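Local structure of imidazolonepropionase (Unidentified, 2Q09) at residues A[73-78]-A[159-164]; A[125-130]-A[163-168]; A[117-122]-A[151-156]. The protein catalyses the metal-dependent hydrolysis of imidazolone-5-propanoate to N-formimidoyl-L-glutamate, the third step of histidine degradation. All coordinates share one frame; numbering follows the deposited sequence.

Contact 1: A[73-78]-A[159-164]. With FE (Fe (III) ion), chain B.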
# COMPACT_ATOMS: atom_id res chain seq x y z
N THR A 73 3.09 -1.30 2.37
CA THR A 73 3.36 -2.32 3.37
C THR A 73 4.82 -2.75 3.41
O THR A 73 5.57 -2.54 2.45
CB THR A 73 2.50 -3.60 3.18
OG1 THR A 73 3.17 -4.52 2.31
CG2 THR A 73 1.14 -3.26 2.59
N HIS A 74 5.19 -3.34 4.54
CA HIS A 74 6.53 -3.88 4.79
C HIS A 74 6.24 -5.30 5.27
O HIS A 74 6.87 -5.75 6.21
CB HIS A 74 7.24 -3.16 5.95
CG HIS A 74 7.41 -1.68 5.78
ND1 HIS A 74 8.64 -1.08 5.63
CD2 HIS A 74 6.51 -0.66 5.87
CE1 HIS A 74 8.51 0.23 5.64
NE2 HIS A 74 7.23 0.52 5.78
N LEU A 75 5.31 -6.01 4.63
CA LEU A 75 4.95 -7.35 5.10
C LEU A 75 6.01 -8.44 5.01
O LEU A 75 5.83 -9.52 5.59
CB LEU A 75 3.64 -7.82 4.44
CG LEU A 75 3.59 -8.16 2.95
CD1 LEU A 75 4.16 -9.57 2.72
CD2 LEU A 75 2.13 -8.11 2.50
N ILE A 76 7.10 -8.18 4.30
CA ILE A 76 8.17 -9.16 4.20
C ILE A 76 9.21 -8.89 5.28
O ILE A 76 9.84 -7.83 5.30
CB ILE A 76 8.87 -9.10 2.82
CG1 ILE A 76 7.97 -9.74 1.76
CG2 ILE A 76 10.24 -9.80 2.88
CD1 ILE A 76 8.58 -9.70 0.34
N PHE A 77 9.39 -9.84 6.19
CA PHE A 77 10.36 -9.66 7.26
C PHE A 77 10.45 -10.92 8.10
O PHE A 77 9.54 -11.76 8.08
CB PHE A 77 9.94 -8.48 8.15
CG PHE A 77 8.63 -8.69 8.85
CD1 PHE A 77 8.57 -9.43 10.03
CD2 PHE A 77 7.45 -8.18 8.32
CE1 PHE A 77 7.36 -9.67 10.67
CE2 PHE A 77 6.22 -8.41 8.95
CZ PHE A 77 6.17 -9.16 10.13
N ALA A 78 11.55 -11.04 8.83
CA ALA A 78 11.76 -12.18 9.73
C ALA A 78 11.88 -11.65 11.15
O ALA A 78 11.94 -10.44 11.36
CB ALA A 78 13.04 -12.94 9.34
N ARG A 159 8.18 -10.68 -5.63
CA ARG A 159 7.79 -11.18 -6.95
C ARG A 159 7.26 -12.60 -6.82
O ARG A 159 6.29 -12.96 -7.48
CB ARG A 159 8.98 -11.19 -7.92
CG ARG A 159 9.50 -9.82 -8.34
CD ARG A 159 8.46 -8.99 -9.11
NE ARG A 159 9.08 -7.78 -9.64
CZ ARG A 159 8.44 -6.64 -9.89
NH1 ARG A 159 7.14 -6.52 -9.66
NH2 ARG A 159 9.12 -5.59 -10.36
N ARG A 160 7.91 -13.41 -5.99
CA ARG A 160 7.49 -14.80 -5.78
C ARG A 160 6.06 -14.88 -5.24
O ARG A 160 5.28 -15.74 -5.63
CB ARG A 160 8.42 -15.53 -4.80
CG ARG A 160 9.47 -16.37 -5.46
CD ARG A 160 10.47 -16.92 -4.44
NE ARG A 160 10.04 -18.16 -3.80
CZ ARG A 160 10.78 -18.80 -2.89
NH1 ARG A 160 11.96 -18.32 -2.52
NH2 ARG A 160 10.34 -19.94 -2.36
N LEU A 161 5.74 -13.98 -4.32
CA LEU A 161 4.40 -13.96 -3.73
C LEU A 161 3.36 -13.65 -4.80
O LEU A 161 2.30 -14.26 -4.83
CB LEU A 161 4.34 -12.93 -2.60
CG LEU A 161 5.22 -13.28 -1.39
CD1 LEU A 161 5.37 -12.07 -0.48
CD2 LEU A 161 4.58 -14.45 -0.64
N GLY A 162 3.69 -12.70 -5.67
CA GLY A 162 2.78 -12.32 -6.73
C GLY A 162 2.56 -13.43 -7.74
O GLY A 162 1.54 -13.48 -8.43
N GLU A 163 3.53 -14.33 -7.84
CA GLU A 163 3.43 -15.45 -8.78
C GLU A 163 2.72 -16.64 -8.15
O GLU A 163 1.98 -17.36 -8.82
CB GLU A 163 4.82 -15.89 -9.24
CG GLU A 163 5.45 -14.95 -10.26
CD GLU A 163 4.64 -14.87 -11.54
OE1 GLU A 163 3.60 -14.18 -11.55
OE2 GLU A 163 5.03 -15.52 -12.53
N ALA A 164 2.93 -16.84 -6.85
CA ALA A 164 2.33 -17.97 -6.15
C ALA A 164 0.90 -17.76 -5.67
O ALA A 164 0.16 -18.74 -5.48
CB ALA A 164 3.21 -18.35 -4.96
FE FE B . 6.12 2.24 6.16
O HOH W 1 6.00 3.15 8.42

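Contact 2: A[125-130]-A[163-168]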
# COMPACT_ATOMS: atom_id res chain seq x y z
N PRO A 125 1.25 -16.55 4.82
CA PRO A 125 0.08 -16.38 5.69
C PRO A 125 -0.36 -14.93 5.87
O PRO A 125 -1.54 -14.66 6.08
CB PRO A 125 0.53 -17.02 7.00
CG PRO A 125 2.00 -16.78 6.99
CD PRO A 125 2.37 -17.14 5.57
N ARG A 126 0.59 -14.00 5.80
CA ARG A 126 0.27 -12.59 5.94
C ARG A 126 -0.51 -12.12 4.71
O ARG A 126 -1.55 -11.47 4.84
CB ARG A 126 1.55 -11.77 6.11
CG ARG A 126 2.36 -12.16 7.37
CD ARG A 126 3.75 -11.51 7.39
NE ARG A 126 4.55 -12.07 8.48
CZ ARG A 126 5.88 -12.04 8.53
NH1 ARG A 126 6.58 -11.47 7.55
NH2 ARG A 126 6.52 -12.60 9.55
N VAL A 127 -0.02 -12.46 3.53
CA VAL A 127 -0.70 -12.08 2.30
C VAL A 127 -2.07 -12.74 2.21
O VAL A 127 -3.01 -12.15 1.68
CB VAL A 127 0.12 -12.46 1.05
CG1 VAL A 127 -0.65 -12.06 -0.22
CG2 VAL A 127 1.46 -11.76 1.09
N LYS A 128 -2.20 -13.96 2.72
CA LYS A 128 -3.48 -14.65 2.66
C LYS A 128 -4.55 -13.94 3.48
O LYS A 128 -5.73 -13.99 3.13
CB LYS A 128 -3.32 -16.11 3.12
CG LYS A 128 -2.56 -16.95 2.09
CD LYS A 128 -2.47 -18.41 2.47
CE LYS A 128 -1.70 -19.17 1.40
NZ LYS A 128 -1.56 -20.62 1.70
N SER A 129 -4.14 -13.28 4.56
CA SER A 129 -5.12 -12.55 5.36
C SER A 129 -5.61 -11.34 4.59
O SER A 129 -6.79 -10.98 4.66
CB SER A 129 -4.51 -12.12 6.70
OG SER A 129 -4.49 -13.21 7.60
N LEU A 130 -4.72 -10.69 3.85
CA LEU A 130 -5.12 -9.53 3.07
C LEU A 130 -6.04 -10.00 1.94
O LEU A 130 -7.05 -9.36 1.63
CB LEU A 130 -3.91 -8.81 2.48
CG LEU A 130 -2.99 -8.08 3.48
CD1 LEU A 130 -1.86 -7.40 2.73
CD2 LEU A 130 -3.81 -7.04 4.25
N GLU A 163 3.53 -14.33 -7.84
CA GLU A 163 3.43 -15.45 -8.78
C GLU A 163 2.72 -16.64 -8.15
O GLU A 163 1.98 -17.36 -8.82
CB GLU A 163 4.82 -15.89 -9.24
CG GLU A 163 5.45 -14.95 -10.26
CD GLU A 163 4.64 -14.87 -11.54
OE1 GLU A 163 3.60 -14.18 -11.55
OE2 GLU A 163 5.03 -15.52 -12.53
N ALA A 164 2.93 -16.84 -6.85
CA ALA A 164 2.33 -17.97 -6.15
C ALA A 164 0.90 -17.76 -5.67
O ALA A 164 0.16 -18.74 -5.48
CB ALA A 164 3.21 -18.35 -4.96
N LEU A 165 0.48 -16.51 -5.48
CA LEU A 165 -0.87 -16.23 -5.00
C LEU A 165 -1.65 -15.37 -5.99
O LEU A 165 -1.06 -14.64 -6.79
CB LEU A 165 -0.80 -15.53 -3.64
CG LEU A 165 -0.11 -16.29 -2.50
CD1 LEU A 165 0.02 -15.39 -1.28
CD2 LEU A 165 -0.90 -17.54 -2.16
N PRO A 166 -2.99 -15.44 -5.94
CA PRO A 166 -3.84 -14.65 -6.84
C PRO A 166 -3.96 -13.21 -6.36
O PRO A 166 -5.01 -12.77 -5.89
CB PRO A 166 -5.17 -15.40 -6.78
CG PRO A 166 -5.23 -15.82 -5.33
CD PRO A 166 -3.80 -16.32 -5.08
N ILE A 167 -2.86 -12.46 -6.50
CA ILE A 167 -2.83 -11.08 -6.04
C ILE A 167 -1.73 -10.33 -6.79
O ILE A 167 -0.68 -10.90 -7.08
CB ILE A 167 -2.58 -11.07 -4.50
CG1 ILE A 167 -3.00 -9.73 -3.87
CG2 ILE A 167 -1.12 -11.39 -4.20
CD1 ILE A 167 -2.14 -8.57 -4.23
N ARG A 168 -1.98 -9.06 -7.13
CA ARG A 168 -0.99 -8.26 -7.84
C ARG A 168 -0.03 -7.64 -6.82
O ARG A 168 -0.45 -7.11 -5.79
CB ARG A 168 -1.66 -7.16 -8.65
CG ARG A 168 -2.62 -7.66 -9.72
CD ARG A 168 -3.32 -6.50 -10.41
NE ARG A 168 -4.41 -6.94 -11.28
CZ ARG A 168 -4.25 -7.40 -12.52
NH1 ARG A 168 -3.03 -7.49 -13.05
NH2 ARG A 168 -5.31 -7.79 -13.22

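Contact 3: A[117-122]-A[151-156]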
# COMPACT_ATOMS: atom_id res chain seq x y z
N ASP A 117 13.89 -18.37 0.86
CA ASP A 117 12.79 -19.33 0.98
C ASP A 117 12.04 -19.16 2.30
O ASP A 117 10.83 -19.34 2.36
CB ASP A 117 13.28 -20.78 0.88
CG ASP A 117 13.76 -21.14 -0.51
OD1 ASP A 117 13.36 -20.47 -1.48
OD2 ASP A 117 14.52 -22.12 -0.63
N GLN A 118 12.77 -18.83 3.36
CA GLN A 118 12.16 -18.65 4.68
C GLN A 118 11.28 -17.39 4.72
O GLN A 118 10.21 -17.40 5.31
CB GLN A 118 13.23 -18.54 5.78
CG GLN A 118 13.92 -19.86 6.12
CD GLN A 118 15.02 -19.71 7.17
OE1 GLN A 118 15.92 -18.90 7.01
NE2 GLN A 118 14.94 -20.51 8.23
N LEU A 119 11.75 -16.30 4.11
CA LEU A 119 10.97 -15.06 4.09
C LEU A 119 9.67 -15.26 3.32
O LEU A 119 8.63 -14.73 3.70
CB LEU A 119 11.78 -13.94 3.45
CG LEU A 119 12.97 -13.42 4.26
CD1 LEU A 119 13.74 -12.41 3.43
CD2 LEU A 119 12.49 -12.81 5.57
N PHE A 120 9.73 -16.05 2.26
CA PHE A 120 8.57 -16.36 1.43
C PHE A 120 7.53 -17.11 2.26
O PHE A 120 6.35 -16.76 2.26
CB PHE A 120 9.00 -17.22 0.24
CG PHE A 120 7.85 -17.70 -0.61
CD1 PHE A 120 7.21 -16.84 -1.49
CD2 PHE A 120 7.40 -19.01 -0.50
CE1 PHE A 120 6.14 -17.29 -2.27
CE2 PHE A 120 6.34 -19.47 -1.27
CZ PHE A 120 5.70 -18.60 -2.15
N GLU A 121 7.98 -18.14 2.97
CA GLU A 121 7.10 -18.94 3.81
C GLU A 121 6.51 -18.11 4.96
O GLU A 121 5.38 -18.34 5.38
CB GLU A 121 7.86 -20.14 4.39
CG GLU A 121 8.37 -21.14 3.36
CD GLU A 121 7.25 -21.81 2.57
OE1 GLU A 121 6.19 -22.08 3.17
OE2 GLU A 121 7.43 -22.07 1.37
N LEU A 122 7.28 -17.16 5.47
CA LEU A 122 6.82 -16.30 6.56
C LEU A 122 5.78 -15.29 6.06
O LEU A 122 4.86 -14.90 6.80
CB LEU A 122 7.99 -15.54 7.18
CG LEU A 122 8.91 -16.34 8.10
CD1 LEU A 122 10.14 -15.52 8.42
CD2 LEU A 122 8.15 -16.70 9.38
N GLU A 151 18.58 -6.61 0.10
CA GLU A 151 17.49 -5.77 -0.40
C GLU A 151 16.84 -6.45 -1.62
O GLU A 151 15.61 -6.52 -1.71
CB GLU A 151 18.01 -4.38 -0.79
CG GLU A 151 18.34 -3.48 0.41
CD GLU A 151 17.13 -3.21 1.29
OE1 GLU A 151 16.07 -2.82 0.76
OE2 GLU A 151 17.23 -3.38 2.53
N LEU A 152 17.64 -6.94 -2.55
CA LEU A 152 17.10 -7.61 -3.73
C LEU A 152 16.45 -8.94 -3.36
O LEU A 152 15.51 -9.38 -4.03
CB LEU A 152 18.20 -7.84 -4.78
CG LEU A 152 18.44 -6.70 -5.78
CD1 LEU A 152 18.75 -5.41 -5.05
CD2 LEU A 152 19.57 -7.09 -6.72
N LYS A 153 16.94 -9.57 -2.30
CA LYS A 153 16.38 -10.83 -1.84
C LYS A 153 14.92 -10.59 -1.48
O LYS A 153 14.04 -11.39 -1.79
CB LYS A 153 17.15 -11.32 -0.61
CG LYS A 153 16.53 -12.50 0.11
CD LYS A 153 17.44 -13.03 1.22
CE LYS A 153 17.63 -12.03 2.34
NZ LYS A 153 18.48 -12.58 3.44
N MSE A 154 14.66 -9.48 -0.80
CA MSE A 154 13.30 -9.14 -0.41
C MSE A 154 12.43 -8.88 -1.63
O MSE A 154 11.28 -9.33 -1.70
CB MSE A 154 13.31 -7.92 0.52
CG MSE A 154 13.98 -8.24 1.85
SE MSE A 154 14.07 -6.74 3.02
CE MSE A 154 15.25 -5.64 2.04
N LEU A 155 12.97 -8.16 -2.60
CA LEU A 155 12.22 -7.87 -3.82
C LEU A 155 11.90 -9.16 -4.56
O LEU A 155 10.83 -9.28 -5.16
CB LEU A 155 13.00 -6.91 -4.73
CG LEU A 155 13.38 -5.56 -4.11
CD1 LEU A 155 14.14 -4.74 -5.14
CD2 LEU A 155 12.12 -4.81 -3.65
N ARG A 156 12.82 -10.11 -4.54
CA ARG A 156 12.57 -11.38 -5.21
C ARG A 156 11.46 -12.14 -4.50
O ARG A 156 10.63 -12.78 -5.14
CB ARG A 156 13.85 -12.24 -5.26
CG ARG A 156 14.84 -11.77 -6.32
CD ARG A 156 15.88 -12.85 -6.63
NE ARG A 156 16.79 -13.07 -5.52
CZ ARG A 156 17.86 -12.34 -5.26
NH1 ARG A 156 18.18 -11.31 -6.04
NH2 ARG A 156 18.62 -12.62 -4.22

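Contact 1: A[73-78]-A[159-164]
L161, on the last turns of helix 148-164, reaches to the loop that follows strand 63-73 and meets L75 and I76 there. Its CB leaves the helix toward the loop, and CG lies anti to the carbonyl carbon (chi1 -66°), which carries the branch toward the two loop residues. Of its two methyls, CD1 does the touching: it lies 4.1 Å from I76 CD1 and 4.2 Å from L75 CD1, so a single methyl serves both partners. The other methyl, L161 CD2, turns to the ring of F120 on helix 116-133, which continues the same apolar layer. The side chains of I76 and L161 pass each other in opposite directions, with I76 CG1 as well as CD1 lying against the leucine methyl. No hydrogen bond crosses; the contact is small, purely apolar and buried.

Just before L75 the loop carries H74, whose NE2 binds the iron at 2.1 Å, and a water oxygen is a further ligand, 2.4 Å from the iron. H72, H242 and D317 supply the other protein ligands. T73 OG1 receives a weak hydrogen bond from L75 N at 3.5 Å and bonds to E139 O as well. H72 and H74 form the HxH metal motif at the end of the first barrel strand, a signature of the amidohydrolase superfamily and its TIM-barrel fold.

Contact 2: A[125-130]-A[163-168]
Helix 116-133 presents V127 and K128 to the chain just as it leaves helix 148-164, the backbones coming closest where K128 CA and L165 CA lie 8.2 Å apart. L165 is the first residue past the helix to abandon helical angles, P166 then sits at the centre of an inverse gamma turn, and the chain enters strand 168-176.

The tightest meeting is between V127 and L165. V127 CG1 stands 3.6 Å from L165 CD1, and V127 CB is nearly as close to the same methyl, at 3.7 Å, so the leucine tip rests against the branch point of the valine as well as one of its arms. With CG1 anti to the backbone N (chi1 179°), that arm also reaches I167, whose CG2 it meets at 4.1 Å. V127 thus bridges the two apolar residues on either side of P166, its side chain running aslant to both. L165 divides its own methyls: CD1 goes to V127, while CD2 lies 4.0 Å from K128 CE. The lysine chain, extended beyond CG, crosses the leucine at about a right angle and meets it with one methylene, CE, next to the amino group.

Farther in, I167 packs on V138 of strand 135-141, and V127 touches L75 in the loop after strand 63-73. R126, on the same helix, turns elsewhere, giving hydrogen bonds through NH1 to L75 O and F77 O.

No hydrogen bond or salt bridge joins the two segments. Cohesion therefore comes from shape and from burying hydrocarbon, with V127 and I167 on the buried side and CE of K128, an exposed residue, against L165 CD2 at the solvent side.

Contact 3: A[117-122]-A[151-156]
L119 of helix 116-133 touches helix 148-164 with one methyl, CD1, which lies 4.1 Å from K153 CE and 4.5 Å from CG of the selenomethionine M154. Backbones 117-122 and 151-156 come closest at L119 CA and M154 CA, 7.8 Å apart. K153 sets out with CG anti to its backbone N (chi1 170°) and then bends at chi3 (65°), which brings CE in beside the leucine; the two side chains cross at about a right angle. M154 gives only the root of its side chain, for its selenium end leads away from L119.

In the next shell, K153 NZ is held by a salt bridge to D150 and by hydrogen bonds to A114 O and T111 O, consistent with the bend that puts CE against L119. R156 pairs with E116, and D117 with R160, so charged links also join the helices. L119 packs further on A78, A114 and V157, while M154 lies about 4 Å, side chain to side chain, from Y144 of the inhibitor pocket.

Outer helices laid side by side, here 116-133 and 148-164 with strand 135-141 between them in sequence, are what the helical shell around a TIM barrel is built from.

From the N terminus, the chain finishes strand 63-73 and gives segment 73-78, which carries the metal ligand H74, where contact 1 opens; it closes only when helix 148-164 nears its end. Contact 3 lies wholly within that span, joining the start of helix 116-133 to the early part of helix 148-164. Contact 2 begins later on helix 116-133 and closes last, past the end of helix 148-164, so it crosses contact 3, while contacts 1 and 2 share E163 and A164. The three also touch directly: I76 CD1 packs on M154 O, L75 on L130, and A164 CB on F120 CZ. Together they tie two outer helices to each other and to the loop carrying H74.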